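PDB 1VBL: pectate lyase 47 from Bacillus sp. TS-47, which probably cleaves the pectate of plant cell walls by beta-elimination, as a thermostable, calcium-binding lyase of polysaccharide lyase family 1. Local coordinates for residues Ile42-Gly47 against Lys59-Lys64; Glu91-Glu96 against Pro110-Arg115; Ser237-Thr242 against His269-Leu274. All coordinates share one frame; numbering follows the deposited sequence.

How the contacts relate
The three contacts follow one another along the chain, each closing before the next opens. Contact 1 packs helix 38-44 on strand 59-63. Contact 2 joins helices 90-97 and 110-126, its centre about 29 Å from that of the chain. Contact 3 pairs strands 239-251 and 272-280, inside the parallel beta-helix expected of a family 1 lyase. The centres of contacts 1 and 3 are about 25 Å apart, and their strands belong to the same run of paired strands. Contact 2 lies about 37 Å from contact 1 and about 38 Å from contact 3, centre to centre. No two touch: they are separate pieces of packing, contacts 1 and 2 being farther from the chain's centre.

Contact 1: Ile42-Gly47 against Lys59-Lys64; sequences IQALGG and KIIYVK
The end of helix 38-44 lies over strand 59-63, with Ala44 and Ile61 closest in the backbone, their CA atoms 6.8 Å apart. Ile61 gives the largest share of the contact. Its CG1 stands anti to the carbonyl carbon (chi1 -59°), and the extended chain beyond it sends CD1 at the helix end. Ile61 CD1 meets Ala44 CB at 3.7 Å. On Leu45 the same methyl touches both CG and CD2, and Leu45 CD2 comes to 3.4 Å from Ile61 CD1, tighter than usual for two carbons. The Leu45 and Ile61 side chains cross at about a right angle, with the Ile61 methyl against the branch point and one methyl of Leu45. This is the helix-to-strand packing of a beta-alpha-beta unit made of strand 32-35, helix 38-44 and strand 59-63. Phe33 and Val35 of the first strand also touch Ala44. Just past the helix, Gly46 takes a positive phi in a Schellman motif, with Gly47 N bonded to Ile42 O and Gly46 N to Gln43 O. Lys59 adds its aliphatic part: Lys59 CD passes 4.1 Å from Ala44 O, and CE lies 4.2 Å from Leu45 O. The chain then bends at chi4 (-56°). Lys59 NZ is held by the carbonyls of Val57 and Asn55 and by Thr134 OG1. Leu45 O accepts a bond from Asn55 ND2.

Contact 2: Glu91-Glu96 against Pro110-Arg115; sequences EAYLRE and PLEEAR
Leu111 and Tyr93 bury the most surface here, and each reaches the opposite helix in its own way. Their CA atoms are 6.1 Å apart, the nearest pair across the contact. The axes of the two short segments approach to 10.1 Å and run 133° apart in direction.

Leu111 points at helix 90-97. Its CD1 fits between two successive turns, 3.3 Å from Ala92 O and 3.6 Å from Glu96 CB. The other methyl, Leu111 CD2, lies near Ala92 CB. Glu96 thus contributes the carbon part of its chain.

Tyr93 works along the flank. With CG anti to the backbone N (chi1 -174°), the ring extends past Leu111 toward the next turn of helix 110-126. Its hydroxyl donates a hydrogen bond to Glu112, from Tyr93 OH to Glu112 OE1 at 3.0 Å. The acceptor is met on the syn side, somewhat out of the carboxylate plane. Arg115 CD packs against Tyr93 OH, and the guanidinium stands nearly upright to the ring, the planes 83° apart.

Glu112 is held from both helices. Arg115 grips it side-on in a salt bridge, Arg115 NE to Glu112 OE1 at 2.9 Å and Arg115 NH2 to Glu112 OE2 at 2.8 Å. Tyr93 OH and Arg115 NE reach Glu112 OE1 from opposite faces of the carboxylate. These three bonds probably fix its rotation. The remaining nitrogen, Arg115 NH1, bonds to Phe172 O and Gln119 OE1.

The side chain of Arg115 is about 14 Å from the bound calcium ion. The contact is packing of helix 90-97 on the first turns of helix 110-126, at an obtuse angle, a leucine set into the neighbouring helix next to a tyrosine-carboxylate-arginine network.

Contact 3: Ser237-Thr242 against His269-Leu274; sequences SSDFIT and HLRVTL
Asp239 meets His269 and Arg271 through both carboxylate oxygens. In a side-on salt bridge Arg271 NE bonds to Asp239 OD1 at 3.1 Å and Arg271 NH2 to Asp239 OD2 at 2.7 Å. The two flat groups are nearly coplanar, 20° apart. The bend at chi3 of Arg271 (-76°) turns the guanidinium back to the carboxylate. Arg271 N also bonds to Asp239 OD1 at 3.0 Å. His269 comes from another direction, its ND1 giving a nearly straight bond to Asp239 OD2 at 2.9 Å. This donor stands above the carboxylate plane, the imidazole turned 84° from it.

Phe240 lies alongside, its CZ over one face of the guanidinium near the rim, 3.1 Å from Arg271 NH2. Trp14 makes a cation-pi contact with Arg271, and Tyr17 stacks on Phe240.

The backbone sets this cluster in place. Leu270 N bonds to Ser238 O, Ile241 N to Arg271 O, and Thr273 N to Ile241 O at 2.9 Å. Ile241 pairs with Val272 and Thr242 with Thr273 in parallel register, like successive coils of a parallel beta-helix. Ile241 and Val272 lie side by side on one face, against Ile234. On the other, Thr242 OG1 bonds to Asp12 O and Ala15 N, and Thr273 OG1 to Trp14 N.

In place of Asp239, an asparagine has one acceptor oxygen instead of two, and would probably leave the Arg271 charge without its mate and either His269 ND1 or the arginine nitrogens without an acceptor. The buried carboxylate takes four good hydrogen bonds, and the arginine is likely to favour the charged form of Asp239.

Contact 1: Ile42-Gly47 against Lys59-Lys64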
loop_
_atom_site.group_PDB
_atom_site.type_symbol
_atom_site.label_atom_id
_atom_site.label_comp_id
_atom_site.label_asym_id
_atom_site.label_seq_id
_atom_site.Cartn_x
_atom_site.Cartn_y
_atom_site.Cartn_z
ATOM N N ILE A 42 -16.853 13.079 -2.085
ATOM C CA ILE A 42 -16.722 13.786 -0.816
ATOM C C ILE A 42 -18.088 14.070 -0.193
ATOM O O ILE A 42 -18.234 14.072 1.032
ATOM C CB ILE A 42 -15.925 15.103 -0.997
ATOM C CG1 ILE A 42 -14.474 14.766 -1.360
ATOM C CG2 ILE A 42 -15.967 15.929 0.287
ATOM C CD1 ILE A 42 -13.580 15.971 -1.555
ATOM N N GLN A 43 -19.093 14.298 -1.034
ATOM C CA GLN A 43 -20.441 14.557 -0.538
ATOM C C GLN A 43 -21.012 13.275 0.071
ATOM O O GLN A 43 -21.583 13.297 1.159
ATOM C CB GLN A 43 -21.336 15.060 -1.676
ATOM C CG GLN A 43 -20.819 16.343 -2.311
ATOM C CD GLN A 43 -21.695 16.855 -3.431
ATOM O OE1 GLN A 43 -22.086 16.102 -4.326
ATOM N NE2 GLN A 43 -21.999 18.149 -3.399
ATOM N N ALA A 44 -20.836 12.155 -0.621
ATOM C CA ALA A 44 -21.335 10.876 -0.122
ATOM C C ALA A 44 -20.673 10.521 1.206
ATOM O O ALA A 44 -21.291 9.905 2.074
ATOM C CB ALA A 44 -21.079 9.775 -1.142
ATOM N N LEU A 45 -19.415 10.917 1.361
ATOM C CA LEU A 45 -18.671 10.638 2.582
ATOM C C LEU A 45 -18.983 11.604 3.726
ATOM O O LEU A 45 -18.500 11.422 4.843
ATOM C CB LEU A 45 -17.166 10.646 2.287
ATOM C CG LEU A 45 -16.623 9.410 1.558
ATOM C CD1 LEU A 45 -15.239 9.698 0.990
ATOM C CD2 LEU A 45 -16.567 8.235 2.532
ATOM N N GLY A 46 -19.786 12.630 3.464
ATOM C CA GLY A 46 -20.111 13.559 4.532
ATOM C C GLY A 46 -20.347 15.005 4.140
ATOM O O GLY A 46 -21.059 15.719 4.841
ATOM N N GLY A 47 -19.743 15.447 3.042
ATOM C CA GLY A 47 -19.940 16.818 2.600
ATOM C C GLY A 47 -18.754 17.739 2.813
ATOM O O GLY A 47 -18.718 18.844 2.271
ATOM N N LYS A 59 -22.532 3.715 5.779
ATOM C CA LYS A 59 -22.757 4.187 4.422
ATOM C C LYS A 59 -22.055 3.338 3.378
ATOM O O LYS A 59 -20.947 2.836 3.600
ATOM C CB LYS A 59 -22.286 5.641 4.306
ATOM C CG LYS A 59 -20.851 5.858 4.777
ATOM C CD LYS A 59 -20.590 7.313 5.136
ATOM C CE LYS A 59 -19.299 7.457 5.929
ATOM N NZ LYS A 59 -19.293 6.615 7.165
ATOM N N ILE A 60 -22.717 3.178 2.238
ATOM C CA ILE A 60 -22.172 2.417 1.128
ATOM C C ILE A 60 -21.997 3.381 -0.028
ATOM O O ILE A 60 -22.920 4.118 -0.386
ATOM C CB ILE A 60 -23.111 1.283 0.692
ATOM C CG1 ILE A 60 -23.249 0.264 1.823
ATOM C CG2 ILE A 60 -22.568 0.615 -0.573
ATOM C CD1 ILE A 60 -24.255 -0.835 1.545
ATOM N N ILE A 61 -20.805 3.378 -0.605
ATOM C CA ILE A 61 -20.496 4.265 -1.707
ATOM C C ILE A 61 -19.981 3.487 -2.908
ATOM O O ILE A 61 -18.902 2.897 -2.862
ATOM C CB ILE A 61 -19.448 5.304 -1.274
ATOM C CG1 ILE A 61 -19.995 6.108 -0.088
ATOM C CG2 ILE A 61 -19.099 6.211 -2.444
ATOM C CD1 ILE A 61 -19.026 7.104 0.495
ATOM N N TYR A 62 -20.771 3.486 -3.977
ATOM C CA TYR A 62 -20.413 2.791 -5.205
ATOM C C TYR A 62 -19.697 3.742 -6.143
ATOM O O TYR A 62 -20.213 4.812 -6.467
ATOM C CB TYR A 62 -21.665 2.242 -5.893
ATOM C CG TYR A 62 -22.284 1.069 -5.171
ATOM C CD1 TYR A 62 -21.639 -0.168 -5.137
ATOM C CD2 TYR A 62 -23.509 1.193 -4.517
ATOM C CE1 TYR A 62 -22.199 -1.255 -4.472
ATOM C CE2 TYR A 62 -24.079 0.111 -3.847
ATOM C CZ TYR A 62 -23.419 -1.108 -3.829
ATOM O OH TYR A 62 -23.976 -2.182 -3.170
ATOM N N VAL A 63 -18.504 3.348 -6.569
ATOM C CA VAL A 63 -17.709 4.154 -7.481
ATOM C C VAL A 63 -17.961 3.694 -8.911
ATOM O O VAL A 63 -17.629 2.563 -9.279
ATOM C CB VAL A 63 -16.200 4.021 -7.174
ATOM C CG1 VAL A 63 -15.386 4.810 -8.192
ATOM C CG2 VAL A 63 -15.914 4.520 -5.765
ATOM N N LYS A 64 -18.561 4.568 -9.715
ATOM C CA LYS A 64 -18.838 4.227 -11.105
ATOM C C LYS A 64 -17.939 4.997 -12.059
ATOM O O LYS A 64 -17.893 6.224 -12.026
ATOM C CB LYS A 64 -20.301 4.510 -11.458
ATOM C CG LYS A 64 -20.642 4.111 -12.889
ATOM C CD LYS A 64 -22.097 4.349 -13.229
ATOM C CE LYS A 64 -22.402 3.911 -14.658
ATOM N NZ LYS A 64 -23.837 4.108 -15.018
#

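Contact 2: Glu91-Glu96 against Pro110-Arg115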
loop_
_atom_site.group_PDB
_atom_site.type_symbol
_atom_site.label_atom_id
_atom_site.label_comp_id
_atom_site.label_asym_id
_atom_site.label_seq_id
_atom_site.Cartn_x
_atom_site.Cartn_y
_atom_site.Cartn_z
ATOM N N GLU A 91 12.615 25.064 -10.801
ATOM C CA GLU A 91 13.988 25.323 -11.218
ATOM C C GLU A 91 14.800 25.954 -10.096
ATOM O O GLU A 91 15.947 25.570 -9.857
ATOM C CB GLU A 91 14.012 26.239 -12.442
ATOM C CG GLU A 91 13.654 25.544 -13.741
ATOM C CD GLU A 91 13.584 26.510 -14.907
ATOM O OE1 GLU A 91 14.551 27.277 -15.105
ATOM O OE2 GLU A 91 12.561 26.500 -15.627
ATOM N N ALA A 92 14.202 26.921 -9.410
ATOM C CA ALA A 92 14.878 27.599 -8.311
ATOM C C ALA A 92 15.151 26.612 -7.183
ATOM O O ALA A 92 16.179 26.689 -6.510
ATOM C CB ALA A 92 14.023 28.756 -7.803
ATOM N N TYR A 93 14.226 25.680 -6.978
ATOM C CA TYR A 93 14.384 24.681 -5.932
ATOM C C TYR A 93 15.543 23.763 -6.299
ATOM O O TYR A 93 16.348 23.389 -5.447
ATOM C CB TYR A 93 13.090 23.875 -5.772
ATOM C CG TYR A 93 13.105 22.905 -4.613
ATOM C CD1 TYR A 93 13.655 21.630 -4.751
ATOM C CD2 TYR A 93 12.573 23.263 -3.372
ATOM C CE1 TYR A 93 13.673 20.734 -3.685
ATOM C CE2 TYR A 93 12.587 22.376 -2.300
ATOM C CZ TYR A 93 13.140 21.114 -2.465
ATOM O OH TYR A 93 13.167 20.236 -1.405
ATOM N N LEU A 94 15.623 23.405 -7.576
ATOM C CA LEU A 94 16.694 22.545 -8.063
ATOM C C LEU A 94 18.053 23.220 -7.894
ATOM O O LEU A 94 19.014 22.595 -7.440
ATOM C CB LEU A 94 16.469 22.207 -9.537
ATOM C CG LEU A 94 15.837 20.850 -9.864
ATOM C CD1 LEU A 94 14.704 20.542 -8.912
ATOM C CD2 LEU A 94 15.358 20.864 -11.310
ATOM N N ARG A 95 18.127 24.498 -8.255
ATOM C CA ARG A 95 19.376 25.246 -8.143
ATOM C C ARG A 95 19.800 25.441 -6.693
ATOM O O ARG A 95 20.983 25.378 -6.363
ATOM C CB ARG A 95 19.243 26.621 -8.811
ATOM C CG ARG A 95 19.151 26.589 -10.329
ATOM C CD ARG A 95 19.417 27.974 -10.919
ATOM N NE ARG A 95 18.379 28.942 -10.573
ATOM C CZ ARG A 95 17.188 29.005 -11.160
ATOM N NH1 ARG A 95 16.876 28.156 -12.131
ATOM N NH2 ARG A 95 16.305 29.913 -10.770
ATOM N N GLU A 96 18.824 25.674 -5.827
ATOM C CA GLU A 96 19.089 25.911 -4.415
ATOM C C GLU A 96 19.534 24.692 -3.608
ATOM O O GLU A 96 20.465 24.784 -2.805
ATOM C CB GLU A 96 17.843 26.509 -3.754
ATOM C CG GLU A 96 18.003 26.861 -2.277
ATOM C CD GLU A 96 18.817 28.125 -2.055
ATOM O OE1 GLU A 96 19.043 28.499 -0.882
ATOM O OE2 GLU A 96 19.226 28.750 -3.054
ATOM N N PRO A 110 13.118 29.685 2.449
ATOM C CA PRO A 110 11.863 30.061 1.791
ATOM C C PRO A 110 11.372 29.117 0.690
ATOM O O PRO A 110 10.175 28.852 0.600
ATOM C CB PRO A 110 12.144 31.478 1.281
ATOM C CG PRO A 110 13.637 31.521 1.146
ATOM C CD PRO A 110 14.095 30.783 2.378
ATOM N N LEU A 111 12.281 28.610 -0.138
ATOM C CA LEU A 111 11.884 27.698 -1.211
ATOM C C LEU A 111 11.318 26.384 -0.675
ATOM O O LEU A 111 10.357 25.851 -1.225
ATOM C CB LEU A 111 13.061 27.409 -2.145
ATOM C CG LEU A 111 13.396 28.501 -3.168
ATOM C CD1 LEU A 111 14.658 28.120 -3.934
ATOM C CD2 LEU A 111 12.222 28.683 -4.125
ATOM N N GLU A 112 11.921 25.861 0.388
ATOM C CA GLU A 112 11.452 24.617 0.995
ATOM C C GLU A 112 10.110 24.888 1.671
ATOM O O GLU A 112 9.176 24.095 1.567
ATOM C CB GLU A 112 12.479 24.104 2.014
ATOM C CG GLU A 112 12.015 22.937 2.888
ATOM C CD GLU A 112 11.656 21.680 2.106
ATOM O OE1 GLU A 112 11.886 21.625 0.878
ATOM O OE2 GLU A 112 11.142 20.731 2.734
ATOM N N GLU A 113 10.016 26.020 2.360
ATOM C CA GLU A 113 8.777 26.395 3.025
ATOM C C GLU A 113 7.671 26.537 1.982
ATOM O O GLU A 113 6.518 26.165 2.221
ATOM C CB GLU A 113 8.972 27.712 3.781
ATOM C CG GLU A 113 9.775 27.559 5.068
ATOM C CD GLU A 113 10.405 28.859 5.529
ATOM O OE1 GLU A 113 9.867 29.936 5.198
ATOM O OE2 GLU A 113 11.436 28.802 6.234
ATOM N N ALA A 114 8.035 27.068 0.818
ATOM C CA ALA A 114 7.083 27.253 -0.264
ATOM C C ALA A 114 6.675 25.895 -0.833
ATOM O O ALA A 114 5.530 25.708 -1.235
ATOM C CB ALA A 114 7.691 28.127 -1.354
ATOM N N ARG A 115 7.612 24.951 -0.863
ATOM C CA ARG A 115 7.313 23.611 -1.370
ATOM C C ARG A 115 6.320 22.944 -0.423
ATOM O O ARG A 115 5.377 22.284 -0.857
ATOM C CB ARG A 115 8.581 22.755 -1.447
ATOM C CG ARG A 115 8.332 21.351 -2.010
ATOM C CD ARG A 115 9.489 20.400 -1.718
ATOM N NE ARG A 115 9.633 20.137 -0.286
ATOM C CZ ARG A 115 8.786 19.410 0.437
ATOM N NH1 ARG A 115 7.721 18.857 -0.131
ATOM N NH2 ARG A 115 9.001 19.239 1.734
#

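Contact 3: Ser237-Thr242 against His269-Leu274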
loop_
_atom_site.group_PDB
_atom_site.type_symbol
_atom_site.label_atom_id
_atom_site.label_comp_id
_atom_site.label_asym_id
_atom_site.label_seq_id
_atom_site.Cartn_x
_atom_site.Cartn_y
_atom_site.Cartn_z
ATOM N N SER A 237 -0.249 2.340 14.995
ATOM C CA SER A 237 -1.140 1.499 15.774
ATOM C C SER A 237 -2.393 0.983 15.083
ATOM O O SER A 237 -3.358 0.631 15.751
ATOM C CB SER A 237 -1.531 2.226 17.063
ATOM O OG SER A 237 -0.372 2.669 17.746
ATOM N N SER A 238 -2.396 0.944 13.754
ATOM C CA SER A 238 -3.549 0.399 13.045
ATOM C C SER A 238 -3.586 -1.063 13.474
ATOM O O SER A 238 -2.572 -1.606 13.912
ATOM C CB SER A 238 -3.362 0.513 11.531
ATOM O OG SER A 238 -3.413 1.871 11.133
ATOM N N ASP A 239 -4.734 -1.715 13.353
ATOM C CA ASP A 239 -4.815 -3.094 13.816
ATOM C C ASP A 239 -5.981 -3.827 13.167
ATOM O O ASP A 239 -6.944 -3.201 12.729
ATOM C CB ASP A 239 -5.008 -3.072 15.339
ATOM C CG ASP A 239 -4.344 -4.236 16.047
ATOM O OD1 ASP A 239 -3.673 -5.055 15.391
ATOM O OD2 ASP A 239 -4.491 -4.321 17.286
ATOM N N PHE A 240 -5.887 -5.152 13.115
ATOM C CA PHE A 240 -6.950 -5.989 12.561
ATOM C C PHE A 240 -7.314 -5.605 11.133
ATOM O O PHE A 240 -8.382 -5.048 10.865
ATOM C CB PHE A 240 -8.170 -5.900 13.479
ATOM C CG PHE A 240 -7.852 -6.213 14.915
ATOM C CD1 PHE A 240 -8.202 -5.330 15.934
ATOM C CD2 PHE A 240 -7.169 -7.377 15.246
ATOM C CE1 PHE A 240 -7.869 -5.601 17.262
ATOM C CE2 PHE A 240 -6.831 -7.658 16.571
ATOM C CZ PHE A 240 -7.181 -6.768 17.579
ATOM N N ILE A 241 -6.411 -5.936 10.219
ATOM C CA ILE A 241 -6.572 -5.618 8.811
ATOM C C ILE A 241 -6.424 -6.859 7.940
ATOM O O ILE A 241 -5.574 -7.701 8.204
ATOM C CB ILE A 241 -5.497 -4.602 8.385
ATOM C CG1 ILE A 241 -5.580 -3.365 9.285
ATOM C CG2 ILE A 241 -5.655 -4.244 6.916
ATOM C CD1 ILE A 241 -4.469 -2.368 9.046
ATOM N N THR A 242 -7.259 -6.968 6.911
ATOM C CA THR A 242 -7.173 -8.083 5.977
ATOM C C THR A 242 -7.024 -7.519 4.566
ATOM O O THR A 242 -7.844 -6.722 4.110
ATOM C CB THR A 242 -8.417 -9.000 6.038
ATOM O OG1 THR A 242 -8.437 -9.696 7.292
ATOM C CG2 THR A 242 -8.378 -10.032 4.901
ATOM N N HIS A 269 0.244 -4.312 18.113
ATOM C CA HIS A 269 -0.716 -3.957 17.072
ATOM C C HIS A 269 -0.201 -4.371 15.703
ATOM O O HIS A 269 0.616 -5.280 15.591
ATOM C CB HIS A 269 -0.978 -2.452 17.092
ATOM C CG HIS A 269 -1.605 -1.974 18.361
ATOM N ND1 HIS A 269 -2.888 -2.315 18.730
ATOM C CD2 HIS A 269 -1.117 -1.205 19.362
ATOM C CE1 HIS A 269 -3.163 -1.776 19.904
ATOM N NE2 HIS A 269 -2.105 -1.097 20.308
ATOM N N LEU A 270 -0.681 -3.693 14.665
ATOM C CA LEU A 270 -0.270 -3.987 13.299
ATOM C C LEU A 270 -0.496 -5.452 12.929
ATOM O O LEU A 270 0.299 -6.056 12.210
ATOM C CB LEU A 270 1.199 -3.607 13.102
ATOM C CG LEU A 270 1.484 -2.111 13.299
ATOM C CD1 LEU A 270 2.972 -1.837 13.123
ATOM C CD2 LEU A 270 0.672 -1.296 12.303
ATOM N N ARG A 271 -1.589 -6.017 13.430
ATOM C CA ARG A 271 -1.938 -7.396 13.120
ATOM C C ARG A 271 -2.656 -7.369 11.777
ATOM O O ARG A 271 -3.791 -6.905 11.666
ATOM C CB ARG A 271 -2.816 -7.971 14.232
ATOM C CG ARG A 271 -1.990 -8.321 15.468
ATOM C CD ARG A 271 -2.831 -8.682 16.682
ATOM N NE ARG A 271 -3.431 -7.506 17.309
ATOM C CZ ARG A 271 -3.905 -7.490 18.550
ATOM N NH1 ARG A 271 -3.841 -8.585 19.294
ATOM N NH2 ARG A 271 -4.453 -6.386 19.043
ATOM N N VAL A 272 -1.966 -7.858 10.753
ATOM C CA VAL A 272 -2.486 -7.847 9.396
ATOM C C VAL A 272 -2.364 -9.208 8.724
ATOM O O VAL A 272 -1.427 -9.959 8.982
ATOM C CB VAL A 272 -1.698 -6.821 8.527
ATOM C CG1 VAL A 272 -2.329 -6.699 7.142
ATOM C CG2 VAL A 272 -1.651 -5.465 9.223
ATOM N N THR A 273 -3.325 -9.512 7.861
ATOM C CA THR A 273 -3.323 -10.754 7.097
ATOM C C THR A 273 -3.349 -10.358 5.632
ATOM O O THR A 273 -4.168 -9.532 5.221
ATOM C CB THR A 273 -4.576 -11.614 7.360
ATOM O OG1 THR A 273 -4.596 -12.033 8.726
ATOM C CG2 THR A 273 -4.575 -12.847 6.460
ATOM N N LEU A 274 -2.439 -10.933 4.854
ATOM C CA LEU A 274 -2.371 -10.668 3.425
ATOM C C LEU A 274 -2.403 -12.012 2.724
ATOM O O LEU A 274 -1.501 -12.836 2.902
ATOM C CB LEU A 274 -1.075 -9.946 3.054
ATOM C CG LEU A 274 -0.771 -8.626 3.762
ATOM C CD1 LEU A 274 -0.013 -8.909 5.048
ATOM C CD2 LEU A 274 0.065 -7.732 2.845
#